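Local coordinates for protein putative epimerase (Burkholderia cenocepacia, PDB 4LW8) that probably acts as an NAD(P)-dependent sugar-nucleotide epimerase or dehydratase of the Rossmann-fold family, with a likely part in LPS O-antigen biosynthesis, at residues R115-L118 against A119-G123; L133-S136 against A137-G141; D294-R297 against R298-E302; T306-D309 against E310-W314. All blocks are in the same frame, centred on the assembly; numbering follows the deposited sequence. Where two conformers were deposited one is given.

All four contacts are local and follow one another along the chain: none nests in or crosses another, and each joins residues only a few positions apart and closes no long loop. Contact 1 lies in the last turns of helix 103-122. Strand 130-134 follows, and contact 2 is the 3-10 turn just past its C-terminal end; the nearest atoms of these two are about 4 Å apart. Far along the sequence come contact 3, which covers the short helix 294-300 and its exit, and contact 4, which begins helix 308-321. Contacts 1 and 2 thus belong to the Rossmann core. Contacts 1 and 4 lie on opposite sides of the chain's centre, their centres about 38 Å apart.

Contact 1 of 4, residues R115-L118 against A119-G123; sequences RNLL and AALSG
Leu117 and Leu121, one turn apart, supply the side-chain contact in the last turns of helix 103-122. The CD1 methyl of Leu117 lies 3.9 Å from CD1 of Leu121, the two branches meeting at an oblique angle. Leu117 reaches forward because its CG stands opposite the backbone N (chi1 170°), whereas Leu121 holds CG beside its own N and leans back until CG is 3.2 Å from Leu117 O. Backbone bonds of the i to i+4 kind carry the rest: Ala119 N to Arg115 O at 2.9 Å, then Ala120 N to Asn116 O, Leu121 N to Leu117 O and Ser122 N to Leu118 O. The helix ends here; Gly123 N makes weak bonds to Ala119 O and Ala120 O. Polar side chains turn to other partners: Asn116 ND2 bonds to Leu71 O, and Arg115 NE forms a salt bridge with Asp159 of the second subunit. One flank of the helix packs Ala120 against Met77 and Ala81 of helix 74-84, another sets Leu118 on Trp174, and Leu121 rests on Val89 and Val131 of the parallel strands 88-91 and 130-134.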
ATOM      1  N   ARG A 115     -11.178   0.634  -5.124  1.00 21.87           N
ATOM      2  CA  ARG A 115     -11.234   1.927  -5.778  1.00 24.16           C
ATOM      3  C   ARG A 115     -12.429   2.000  -6.749  1.00 25.00           C
ATOM      4  O   ARG A 115     -13.129   3.024  -6.807  1.00 26.76           O
ATOM      5  CB  ARG A 115      -9.923   2.223  -6.511  1.00 24.35           C
ATOM      6  CG  ARG A 115      -9.802   3.677  -6.961  1.00 19.96           C
ATOM      7  CD  ARG A 115      -8.620   3.921  -7.877  1.00 22.05           C
ATOM      8  NE  ARG A 115      -8.506   5.341  -8.196  1.00 30.78           N
ATOM      9  CZ  ARG A 115      -9.222   5.961  -9.131  1.00 34.66           C
ATOM     10  NH1 ARG A 115     -10.103   5.285  -9.854  1.00 33.01           N
ATOM     11  NH2 ARG A 115      -9.057   7.261  -9.344  1.00 34.80           N
ATOM     12  N   ASN A 116     -12.678   0.920  -7.493  1.00 22.67           N
ATOM     13  CA  ASN A 116     -13.825   0.896  -8.397  1.00 26.26           C
ATOM     14  C   ASN A 116     -15.137   1.092  -7.666  1.00 24.64           C
ATOM     15  O   ASN A 116     -16.017   1.805  -8.150  1.00 26.47           O
ATOM     16  CB  ASN A 116     -13.884  -0.407  -9.178  1.00 23.83           C
ATOM     17  CG  ASN A 116     -12.773  -0.525 -10.186  1.00 28.56           C
ATOM     18  OD1 ASN A 116     -12.141   0.463 -10.541  1.00 28.89           O
ATOM     19  ND2 ASN A 116     -12.544  -1.731 -10.671  1.00 27.16           N
ATOM     20  N   LEU A 117     -15.261   0.460  -6.502  1.00 20.66           N
ATOM     21  CA  LEU A 117     -16.447   0.629  -5.661  1.00 24.92           C
ATOM     22  C   LEU A 117     -16.626   2.086  -5.219  1.00 27.99           C
ATOM     23  O   LEU A 117     -17.724   2.631  -5.307  1.00 25.99           O
ATOM     24  CB  LEU A 117     -16.375  -0.274  -4.424  1.00 21.53           C
ATOM     25  CG  LEU A 117     -17.436  -0.003  -3.350  1.00 22.91           C
ATOM     26  CD1 LEU A 117     -18.865  -0.310  -3.868  1.00 20.71           C
ATOM     27  CD2 LEU A 117     -17.131  -0.807  -2.072  1.00 20.92           C
ATOM     28  N   LEU A 118     -15.550   2.704  -4.722  1.00 27.95           N
ATOM     29  CA  LEU A 118     -15.620   4.080  -4.234  1.00 21.54           C
ATOM     30  C   LEU A 118     -15.960   5.036  -5.372  1.00 25.60           C
ATOM     31  O   LEU A 118     -16.781   5.936  -5.198  1.00 27.14           O
ATOM     32  CB  LEU A 118     -14.292   4.486  -3.546  1.00 21.31           C
ATOM     33  CG  LEU A 118     -13.944   3.635  -2.314  1.00 24.91           C
ATOM     34  CD1 LEU A 118     -12.588   3.997  -1.756  1.00 26.62           C
ATOM     35  CD2 LEU A 118     -15.011   3.752  -1.209  1.00 20.55           C
ATOM     36  N   ALA A 119     -15.352   4.835  -6.545  1.00 24.35           N
ATOM     37  CA  ALA A 119     -15.661   5.674  -7.707  1.00 29.22           C
ATOM     38  C   ALA A 119     -17.135   5.564  -8.104  1.00 23.34           C
ATOM     39  O   ALA A 119     -17.768   6.562  -8.475  1.00 26.14           O
ATOM     40  CB  ALA A 119     -14.757   5.307  -8.904  1.00 20.85           C
ATOM     41  N   ALA A 120     -17.670   4.346  -8.042  1.00 23.22           N
ATOM     42  CA  ALA A 120     -19.075   4.098  -8.355  1.00 29.54           C
ATOM     43  C   ALA A 120     -20.002   4.834  -7.378  1.00 28.32           C
ATOM     44  O   ALA A 120     -20.983   5.453  -7.786  1.00 25.85           O
ATOM     45  CB  ALA A 120     -19.364   2.599  -8.341  1.00 28.02           C
ATOM     46  N   LEU A 121     -19.684   4.767  -6.088  1.00 21.55           N
ATOM     47  CA  LEU A 121     -20.521   5.419  -5.081  1.00 30.40           C
ATOM     48  C   LEU A 121     -20.425   6.939  -5.194  1.00 27.27           C
ATOM     49  O   LEU A 121     -21.424   7.657  -5.093  1.00 26.56           O
ATOM     50  CB  LEU A 121     -20.123   4.957  -3.678  1.00 24.11           C
ATOM     51  CG  LEU A 121     -20.246   3.441  -3.442  1.00 23.58           C
ATOM     52  CD1 LEU A 121     -19.595   3.055  -2.126  1.00 25.47           C
ATOM     53  CD2 LEU A 121     -21.726   3.061  -3.432  1.00 21.45           C
ATOM     54  N   SER A 122     -19.220   7.419  -5.457  1.00 28.60           N
ATOM     55  CA  SER A 122     -18.955   8.851  -5.506  1.00 30.44           C
ATOM     56  C   SER A 122     -19.701   9.510  -6.667  1.00 33.46           C
ATOM     57  O   SER A 122     -20.034  10.694  -6.626  1.00 29.89           O
ATOM     58  CB  SER A 122     -17.441   9.089  -5.610  1.00 31.90           C
ATOM     59  OG  SER A 122     -17.132  10.470  -5.572  1.00 45.14           O
ATOM     60  N   GLY A 123     -19.969   8.737  -7.708  1.00 33.07           N
ATOM     61  CA  GLY A 123     -20.654   9.260  -8.869  1.00 30.05           C
ATOM     62  C   GLY A 123     -22.170   9.253  -8.758  1.00 33.93           C
ATOM     63  O   GLY A 123     -22.844   9.744  -9.649  1.00 41.10           O
TER

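Contact 2 of 4, residues L133-S136 against A137-G141; sequences LASS and ANIYG
Ser136 grips the start of a 3-10 turn through both its side chain and its carbonyl. Its OG accepts from Asn138 N at 2.9 Å, and the bond is nearly straight, with an N-H...O angle of 167°. This is an ST turn, in which a serine hydroxyl takes the N-H two residues on, and it sits just beyond the C-terminal end of strand 130-134 of the Rossmann-type sheet. OG stands anti to the backbone N (chi1 170°), which brings it beside the carbonyl carbon and in line with the Asn138 N-H. The second bond runs from Ile139 N to Ser136 O, longer at 3.3 Å; although the N-H points straight at the oxygen, the donor lies 53° out of the carbonyl plane. Tyr140 N to Ala137 O and Gly141 N to Asn138 O continue the 3-10 pattern, and Gly141 leaves it with positive phi.

Packing follows from these bonds. Both branches of Ile139 press against the Ser136 carbonyl oxygen from one side, CG1 at 3.2 Å and CG2 at 3.4 Å. CG2 also approaches Ser135 OG, whose polar partner is Glu168 OE2 on helix 159-172. The same helix holds the strand end, Lys164 NZ bonding to Ala134 O, and packs Leu165 on Ile139 of the turn. Epimerases and dehydratases of this family keep their active site at this end of the sheet, so the turn probably helps to shape it. Tyr140 OH bonds to Asn248 OD1 and Arg184 NH1. The methyl CD1 of Ile139 lies 3.7 Å above the centre of the Tyr140 ring.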
ATOM      1  N   LEU A 133     -15.558  -0.113   5.110  1.00 19.80           N
ATOM      2  CA  LEU A 133     -14.629  -0.989   4.415  1.00 21.04           C
ATOM      3  C   LEU A 133     -14.012  -1.978   5.398  1.00 25.42           C
ATOM      4  O   LEU A 133     -13.527  -1.589   6.460  1.00 23.53           O
ATOM      5  CB  LEU A 133     -13.546  -0.167   3.727  1.00 19.38           C
ATOM      6  CG  LEU A 133     -14.085   0.983   2.861  1.00 25.32           C
ATOM      7  CD1 LEU A 133     -12.964   1.783   2.247  1.00 18.84           C
ATOM      8  CD2 LEU A 133     -14.992   0.475   1.768  1.00 25.99           C
ATOM      9  N   ALA A 134     -14.020  -3.256   5.048  1.00 24.60           N
ATOM     10  CA  ALA A 134     -13.382  -4.246   5.903  1.00 20.97           C
ATOM     11  C   ALA A 134     -11.913  -4.369   5.540  1.00 21.64           C
ATOM     12  O   ALA A 134     -11.566  -4.945   4.519  1.00 24.01           O
ATOM     13  CB  ALA A 134     -14.095  -5.609   5.786  1.00 18.48           C
ATOM     14  N   SER A 135     -11.046  -3.811   6.380  1.00 23.67           N
ATOM     15  CA  SER A 135      -9.619  -4.066   6.281  1.00 22.08           C
ATOM     16  C   SER A 135      -9.349  -5.327   7.085  1.00 26.52           C
ATOM     17  O   SER A 135     -10.172  -6.255   7.112  1.00 23.33           O
ATOM     18  CB  SER A 135      -8.804  -2.876   6.800  1.00 22.21           C
ATOM     19  OG  SER A 135      -7.411  -3.053   6.583  1.00 25.71           O
ATOM     20  N   SER A 136      -8.198  -5.376   7.742  1.00 24.75           N
ATOM     21  CA  SER A 136      -7.848  -6.546   8.536  1.00 22.40           C
ATOM     22  C   SER A 136      -6.837  -6.185   9.611  1.00 26.26           C
ATOM     23  O   SER A 136      -5.973  -5.354   9.390  1.00 25.24           O
ATOM     24  CB  SER A 136      -7.270  -7.649   7.649  1.00 21.48           C
ATOM     25  OG  SER A 136      -6.727  -8.681   8.462  1.00 24.89           O
ATOM     26  N   ALA A 137      -6.920  -6.834  10.765  1.00 26.55           N
ATOM     27  CA  ALA A 137      -5.894  -6.648  11.782  1.00 29.32           C
ATOM     28  C   ALA A 137      -4.544  -7.229  11.347  1.00 27.82           C
ATOM     29  O   ALA A 137      -3.538  -7.023  12.028  1.00 24.88           O
ATOM     30  CB  ALA A 137      -6.331  -7.263  13.099  1.00 27.49           C
ATOM     31  N   ASN A 138      -4.503  -7.959  10.230  1.00 23.63           N
ATOM     32  CA  ASN A 138      -3.245  -8.510   9.732  0.52 23.77           C
ATOM     33  C   ASN A 138      -2.288  -7.399   9.298  1.00 22.06           C
ATOM     34  O   ASN A 138      -1.099  -7.632   9.117  1.00 26.48           O
ATOM     35  CB  ASN A 138      -3.490  -9.482   8.568  0.52 21.80           C
ATOM     36  CG  ASN A 138      -4.114 -10.802   9.019  0.52 32.68           C
ATOM     37  OD1 ASN A 138      -4.423 -10.987  10.197  0.52 40.53           O
ATOM     38  ND2 ASN A 138      -4.303 -11.724   8.075  0.52 38.43           N
ATOM     39  N   ILE A 139      -2.818  -6.187   9.127  1.00 18.66           N
ATOM     40  CA  ILE A 139      -1.947  -5.064   8.780  1.00 19.91           C
ATOM     41  C   ILE A 139      -0.937  -4.756   9.904  1.00 23.48           C
ATOM     42  O   ILE A 139       0.112  -4.149   9.645  1.00 28.16           O
ATOM     43  CB  ILE A 139      -2.766  -3.789   8.427  1.00 24.58           C
ATOM     44  CG1 ILE A 139      -3.547  -3.242   9.636  1.00 26.68           C
ATOM     45  CG2 ILE A 139      -3.700  -4.059   7.236  1.00 18.14           C
ATOM     46  CD1 ILE A 139      -2.808  -2.173  10.465  1.00 18.94           C
ATOM     47  N   TYR A 140      -1.245  -5.158  11.142  1.00 22.14           N
ATOM     48  CA  TYR A 140      -0.301  -4.967  12.263  1.00 25.77           C
ATOM     49  C   TYR A 140       0.845  -5.981  12.198  1.00 27.50           C
ATOM     50  O   TYR A 140       1.904  -5.767  12.792  1.00 31.11           O
ATOM     51  CB  TYR A 140      -1.001  -5.087  13.629  1.00 21.89           C
ATOM     52  CG  TYR A 140      -2.099  -4.060  13.870  1.00 26.23           C
ATOM     53  CD1 TYR A 140      -1.805  -2.707  14.026  1.00 24.31           C
ATOM     54  CD2 TYR A 140      -3.436  -4.451  13.938  1.00 25.64           C
ATOM     55  CE1 TYR A 140      -2.828  -1.761  14.242  1.00 25.14           C
ATOM     56  CE2 TYR A 140      -4.457  -3.524  14.142  1.00 26.14           C
ATOM     57  CZ  TYR A 140      -4.148  -2.182  14.302  1.00 26.17           C
ATOM     58  OH  TYR A 140      -5.168  -1.270  14.502  1.00 24.30           O
ATOM     59  N   GLY A 141       0.633  -7.097  11.503  1.00 29.98           N
ATOM     60  CA  GLY A 141       1.686  -8.099  11.384  1.00 27.99           C
ATOM     61  C   GLY A 141       2.029  -8.738  12.717  1.00 34.81           C
ATOM     62  O   GLY A 141       1.157  -8.894  13.571  1.00 30.30           O
TER

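Contact 3 of 4, residues D294-R297 against R298-E302; sequences DKLR and RAVGE
A surface salt-bridge network spans the short helix 294-300, which follows strand 288-291 and ends just before Gly301. Asp294 reaches forward to Arg298, one turn on: OD2 accepts from Arg298 NE at 2.9 Å on the syn side of the carboxylate. The oxygen lies in the guanidinium plane, at its edge, yet the two flat groups are turned 76° apart, so one N-H makes this bridge instead of a paired, coplanar one. An extended chain from CG to NE carries the Arg298 guanidinium back over the first turn. OD1 of the same carboxylate takes a weak bond from Arg297 NH1 at 3.3 Å, while Arg297 NE gives another weak one to Glu302 OE1 at 3.5 Å. A bend at chi3 (-64°) helps Arg297 serve both acids, and its NH2 adds a salt bridge to Glu252.

On the inner side, Leu296 CD1 packs 3.7 Å from Val300 CG2, with Leu237 and Lys236 of helix 227-240 beneath them. Leu296 O accepts from both Ala299 N and Val300 N, and Gly301 N closes on Arg297 O at 2.7 Å. Gly301 then leaves the helix with positive phi. In space the charges run Arg298, Asp294, Arg297, Glu302, each beside an opposite one; two of the three links are weak, but the order would probably favour the ionised forms.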
ATOM      1  N   ASP A 294     -11.208  -0.499  22.565  1.00 36.25           N
ATOM      2  CA  ASP A 294     -11.598   0.658  23.364  1.00 40.87           C
ATOM      3  C   ASP A 294     -12.059   1.846  22.516  1.00 41.55           C
ATOM      4  O   ASP A 294     -12.952   2.595  22.923  1.00 38.10           O
ATOM      5  CB  ASP A 294     -10.469   1.107  24.265  1.00 46.44           C
ATOM      6  CG  ASP A 294     -10.935   2.116  25.275  1.00 55.07           C
ATOM      7  OD1 ASP A 294     -11.783   1.738  26.113  1.00 57.52           O
ATOM      8  OD2 ASP A 294     -10.498   3.286  25.204  1.00 54.78           O
ATOM      9  N   LYS A 295     -11.442   2.044  21.354  1.00 33.86           N
ATOM     10  CA  LYS A 295     -11.872   3.142  20.498  1.00 37.72           C
ATOM     11  C   LYS A 295     -13.303   2.896  19.993  1.00 40.53           C
ATOM     12  O   LYS A 295     -14.138   3.804  19.987  1.00 37.29           O
ATOM     13  CB  LYS A 295     -10.915   3.336  19.323  1.00 40.51           C
ATOM     14  CG  LYS A 295     -11.245   4.549  18.459  1.00 33.11           C
ATOM     15  CD  LYS A 295     -10.405   4.550  17.188  1.00 33.59           C
ATOM     16  CE  LYS A 295     -10.692   5.786  16.335  1.00 30.66           C
ATOM     17  NZ  LYS A 295      -9.905   5.758  15.069  1.00 31.19           N
ATOM     18  N   LEU A 296     -13.570   1.668  19.557  1.00 41.50           N
ATOM     19  CA  LEU A 296     -14.910   1.271  19.138  1.00 35.85           C
ATOM     20  C   LEU A 296     -15.923   1.461  20.271  1.00 38.80           C
ATOM     21  O   LEU A 296     -17.013   2.006  20.070  1.00 37.14           O
ATOM     22  CB  LEU A 296     -14.905  -0.181  18.663  1.00 32.70           C
ATOM     23  CG  LEU A 296     -16.244  -0.835  18.310  1.00 32.88           C
ATOM     24  CD1 LEU A 296     -16.870  -0.196  17.080  1.00 26.18           C
ATOM     25  CD2 LEU A 296     -16.049  -2.336  18.084  1.00 31.06           C
ATOM     26  N   ARG A 297     -15.556   1.011  21.464  1.00 40.38           N
ATOM     27  CA  ARG A 297     -16.445   1.089  22.617  1.00 47.15           C
ATOM     28  C   ARG A 297     -16.828   2.544  22.902  1.00 47.93           C
ATOM     29  O   ARG A 297     -18.001   2.859  23.127  1.00 46.02           O
ATOM     30  CB  ARG A 297     -15.772   0.435  23.839  1.00 46.86           C
ATOM     31  CG  ARG A 297     -16.549   0.499  25.149  1.00 50.18           C
ATOM     32  CD  ARG A 297     -15.719  -0.085  26.304  1.00 54.67           C
ATOM     33  NE  ARG A 297     -15.456  -1.512  26.097  1.00 66.98           N
ATOM     34  CZ  ARG A 297     -14.259  -2.045  25.851  1.00 70.10           C
ATOM     35  NH1 ARG A 297     -13.179  -1.277  25.771  1.00 73.27           N
ATOM     36  NH2 ARG A 297     -14.147  -3.357  25.679  1.00 61.78           N
ATOM     37  N   ARG A 298     -15.851   3.438  22.838  1.00 44.01           N
ATOM     38  CA  ARG A 298     -16.117   4.849  23.093  1.00 44.16           C
ATOM     39  C   ARG A 298     -16.999   5.465  22.012  1.00 41.00           C
ATOM     40  O   ARG A 298     -17.699   6.434  22.271  1.00 49.31           O
ATOM     41  CB  ARG A 298     -14.802   5.615  23.225  1.00 48.76           C
ATOM     42  CG  ARG A 298     -14.071   5.299  24.530  1.00 48.20           C
ATOM     43  CD  ARG A 298     -12.690   5.933  24.572  1.00 53.81           C
ATOM     44  NE  ARG A 298     -11.997   5.667  25.835  1.00 60.68           N
ATOM     45  CZ  ARG A 298     -12.125   6.406  26.935  1.00 68.28           C
ATOM     46  NH1 ARG A 298     -12.924   7.466  26.941  1.00 67.91           N
ATOM     47  NH2 ARG A 298     -11.451   6.087  28.034  1.00 68.45           N
ATOM     48  N   ALA A 299     -16.974   4.897  20.810  1.00 32.80           N
ATOM     49  CA  ALA A 299     -17.739   5.439  19.683  1.00 33.88           C
ATOM     50  C   ALA A 299     -19.180   4.921  19.606  1.00 40.23           C
ATOM     51  O   ALA A 299     -20.093   5.666  19.249  1.00 42.60           O
ATOM     52  CB  ALA A 299     -17.023   5.140  18.371  1.00 28.68           C
ATOM     53  N   VAL A 300     -19.385   3.644  19.916  1.00 39.29           N
ATOM     54  CA  VAL A 300     -20.705   3.032  19.751  1.00 37.87           C
ATOM     55  C   VAL A 300     -21.255   2.407  21.034  1.00 41.06           C
ATOM     56  O   VAL A 300     -22.373   1.894  21.043  1.00 46.38           O
ATOM     57  CB  VAL A 300     -20.683   1.956  18.655  1.00 35.96           C
ATOM     58  CG1 VAL A 300     -20.107   2.529  17.368  1.00 36.92           C
ATOM     59  CG2 VAL A 300     -19.854   0.756  19.097  1.00 35.38           C
ATOM     60  N   GLY A 301     -20.461   2.427  22.103  1.00 43.71           N
ATOM     61  CA  GLY A 301     -20.884   1.921  23.405  1.00 36.54           C
ATOM     62  C   GLY A 301     -20.555   0.446  23.562  1.00 43.81           C
ATOM     63  O   GLY A 301     -19.939  -0.164  22.683  1.00 41.98           O
ATOM     64  N   GLU A 302     -20.976  -0.132  24.680  1.00 46.04           N
ATOM     65  CA  GLU A 302     -20.680  -1.525  24.997  1.00 51.76           C
ATOM     66  C   GLU A 302     -21.385  -2.489  24.055  1.00 53.92           C
ATOM     67  O   GLU A 302     -22.513  -2.247  23.639  1.00 58.39           O
ATOM     68  CB  GLU A 302     -21.077  -1.840  26.443  1.00 60.46           C
ATOM     69  CG  GLU A 302     -20.311  -1.057  27.500  1.00 69.08           C
ATOM     70  CD  GLU A 302     -18.900  -1.575  27.717  1.00 76.61           C
ATOM     71  OE1 GLU A 302     -18.566  -2.655  27.180  1.00 77.38           O
ATOM     72  OE2 GLU A 302     -18.125  -0.900  28.427  1.00 82.20           O
TER

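Contact 4 of 4, residues T306-D309 against E310-W314; sequences TPLD and ETLRW
Glu310 and Asp309, with Leu308 behind them, make up most of the first turn of helix 308-321, where Pro307 holds the N-cap position. Glu310 extends backward over the residues that lead into the helix, its CG anti to the backbone N (chi1 -178°). Its carboxylate carbon CD lies 3.7 Å from the Thr306 CG2 methyl, the two side chains crossing at about a right angle, and OE1 reaches Pro307 CD. Contact here is van der Waals in kind, although a carboxylate at a helix N terminus would probably gain from the helix dipole.

Leu308 turns to the buried side. Its CG meets Leu312 CD1 at 4.0 Å, and Leu312 N binds Leu308 O at 2.8 Å; Phe224 of strand 221-226 touches Leu308, while Met263 and Ile267 of helix 257-268 cover Leu312. Thr311 N to Pro307 O starts the backbone series, and Arg313 N to Asp309 O continues it. Thr311 OG1 bonds to Asp226 and also accepts from a water that donates to Thr306 O as well, bridging the loop before the helix to its first turn.

Asp309 holds its CG between the backbone N and the carbonyl carbon (chi1 76°). From there OD1 accepts a second water at 2.8 Å, which in turn takes the N-H of Arg313 NE at 2.7 Å, in the guanidinium plane.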
ATOM      1  N   THR A 306     -19.827 -12.756  22.795  1.00 43.78           N
ATOM      2  CA  THR A 306     -20.190 -14.161  22.882  1.00 43.24           C
ATOM      3  C   THR A 306     -18.940 -14.931  23.295  1.00 35.55           C
ATOM      4  O   THR A 306     -17.887 -14.778  22.672  1.00 36.06           O
ATOM      5  CB  THR A 306     -20.697 -14.680  21.519  1.00 43.78           C
ATOM      6  OG1 THR A 306     -21.736 -13.818  21.039  1.00 46.61           O
ATOM      7  CG2 THR A 306     -21.201 -16.120  21.606  1.00 40.77           C
ATOM      8  N   PRO A 307     -19.051 -15.763  24.345  1.00 35.95           N
ATOM      9  CA  PRO A 307     -17.925 -16.586  24.800  1.00 37.72           C
ATOM     10  C   PRO A 307     -17.464 -17.520  23.693  1.00 38.88           C
ATOM     11  O   PRO A 307     -18.313 -18.085  23.013  1.00 41.11           O
ATOM     12  CB  PRO A 307     -18.508 -17.374  25.985  1.00 40.49           C
ATOM     13  CG  PRO A 307     -19.679 -16.580  26.441  1.00 38.76           C
ATOM     14  CD  PRO A 307     -20.242 -15.934  25.196  1.00 36.77           C
ATOM     15  N   LEU A 308     -16.157 -17.694  23.522  1.00 40.57           N
ATOM     16  CA  LEU A 308     -15.666 -18.542  22.444  1.00 40.78           C
ATOM     17  C   LEU A 308     -16.184 -19.982  22.571  1.00 35.91           C
ATOM     18  O   LEU A 308     -16.465 -20.629  21.564  1.00 34.91           O
ATOM     19  CB  LEU A 308     -14.128 -18.533  22.399  1.00 38.40           C
ATOM     20  CG  LEU A 308     -13.440 -19.230  21.209  1.00 30.95           C
ATOM     21  CD1 LEU A 308     -13.867 -18.637  19.880  1.00 26.74           C
ATOM     22  CD2 LEU A 308     -11.934 -19.147  21.336  1.00 34.05           C
ATOM     23  N   ASP A 309     -16.334 -20.489  23.787  1.00 36.67           N
ATOM     24  CA  ASP A 309     -16.781 -21.879  23.916  1.00 45.22           C
ATOM     25  C   ASP A 309     -18.229 -22.027  23.400  1.00 44.17           C
ATOM     26  O   ASP A 309     -18.603 -23.075  22.871  1.00 41.56           O
ATOM     27  CB  ASP A 309     -16.645 -22.380  25.359  1.00 53.66           C
ATOM     28  CG  ASP A 309     -17.722 -21.845  26.266  1.00 70.71           C
ATOM     29  OD1 ASP A 309     -18.702 -22.580  26.520  1.00 80.47           O
ATOM     30  OD2 ASP A 309     -17.583 -20.696  26.732  1.00 74.82           O
ATOM     31  N   GLU A 310     -19.038 -20.982  23.554  1.00 42.14           N
ATOM     32  CA  GLU A 310     -20.370 -20.967  22.940  1.00 39.50           C
ATOM     33  C   GLU A 310     -20.252 -20.971  21.399  1.00 35.39           C
ATOM     34  O   GLU A 310     -20.920 -21.734  20.709  1.00 35.83           O
ATOM     35  CB  GLU A 310     -21.157 -19.742  23.393  1.00 42.78           C
ATOM     36  CG  GLU A 310     -22.566 -19.671  22.831  1.00 54.29           C
ATOM     37  CD  GLU A 310     -23.360 -18.487  23.372  1.00 61.84           C
ATOM     38  OE1 GLU A 310     -23.142 -18.097  24.543  1.00 61.34           O
ATOM     39  OE2 GLU A 310     -24.210 -17.953  22.622  1.00 59.84           O
ATOM     40  N   THR A 311     -19.383 -20.120  20.870  1.00 37.36           N
ATOM     41  CA  THR A 311     -19.105 -20.094  19.437  1.00 34.20           C
ATOM     42  C   THR A 311     -18.694 -21.474  18.924  1.00 35.59           C
ATOM     43  O   THR A 311     -19.189 -21.945  17.898  1.00 34.09           O
ATOM     44  CB  THR A 311     -17.978 -19.099  19.105  1.00 31.90           C
ATOM     45  OG1 THR A 311     -18.327 -17.793  19.580  1.00 32.60           O
ATOM     46  CG2 THR A 311     -17.700 -19.063  17.592  1.00 24.32           C
ATOM     47  N   LEU A 312     -17.784 -22.121  19.644  1.00 34.42           N
ATOM     48  CA  LEU A 312     -17.267 -23.408  19.210  1.00 32.80           C
ATOM     49  C   LEU A 312     -18.349 -24.490  19.286  1.00 35.17           C
ATOM     50  O   LEU A 312     -18.416 -25.360  18.421  1.00 37.70           O
ATOM     51  CB  LEU A 312     -16.043 -23.801  20.043  1.00 36.25           C
ATOM     52  CG  LEU A 312     -14.769 -22.974  19.812  1.00 34.01           C
ATOM     53  CD1 LEU A 312     -13.720 -23.250  20.888  1.00 30.94           C
ATOM     54  CD2 LEU A 312     -14.198 -23.247  18.429  1.00 28.53           C
ATOM     55  N   ARG A 313     -19.197 -24.435  20.308  1.00 35.92           N
ATOM     56  CA  ARG A 313     -20.261 -25.430  20.450  1.00 36.62           C
ATOM     57  C   ARG A 313     -21.261 -25.259  19.314  1.00 43.29           C
ATOM     58  O   ARG A 313     -21.742 -26.232  18.731  1.00 38.16           O
ATOM     59  CB  ARG A 313     -20.970 -25.306  21.801  1.00 41.37           C
ATOM     60  CG  ARG A 313     -21.928 -26.464  22.078  1.00 54.04           C
ATOM     61  CD  ARG A 313     -22.583 -26.373  23.448  1.00 58.00           C
ATOM     62  NE  ARG A 313     -21.642 -26.602  24.545  1.00 62.85           N
ATOM     63  CZ  ARG A 313     -21.262 -27.805  24.977  1.00 59.93           C
ATOM     64  NH1 ARG A 313     -21.729 -28.903  24.395  1.00 59.66           N
ATOM     65  NH2 ARG A 313     -20.411 -27.909  25.990  1.00 52.30           N
ATOM     66  N   TRP A 314     -21.558 -24.000  19.015  1.00 43.39           N
ATOM     67  CA  TRP A 314     -22.407 -23.622  17.901  1.00 38.85           C
ATOM     68  C   TRP A 314     -21.912 -24.277  16.611  1.00 38.12           C
ATOM     69  O   TRP A 314     -22.687 -24.901  15.886  1.00 36.44           O
ATOM     70  CB  TRP A 314     -22.420 -22.100  17.784  1.00 38.39           C
ATOM     71  CG  TRP A 314     -23.132 -21.515  16.598  1.00 38.41           C
ATOM     72  CD1 TRP A 314     -24.385 -21.826  16.146  1.00 45.45           C
ATOM     73  CD2 TRP A 314     -22.658 -20.454  15.762  1.00 35.09           C
ATOM     74  NE1 TRP A 314     -24.704 -21.045  15.059  1.00 35.02           N
ATOM     75  CE2 TRP A 314     -23.665 -20.191  14.807  1.00 33.39           C
ATOM     76  CE3 TRP A 314     -21.475 -19.708  15.722  1.00 32.40           C
ATOM     77  CZ2 TRP A 314     -23.519 -19.217  13.818  1.00 36.57           C
ATOM     78  CZ3 TRP A 314     -21.336 -18.733  14.742  1.00 34.92           C
ATOM     79  CH2 TRP A 314     -22.347 -18.501  13.803  1.00 27.58           C
TER
HETATM   80  O   HOH W   1     -16.681 -15.825  20.629  1.00 32.47           O
HETATM   81  O   HOH W   2     -20.557 -24.310  25.386  1.00 60.89           O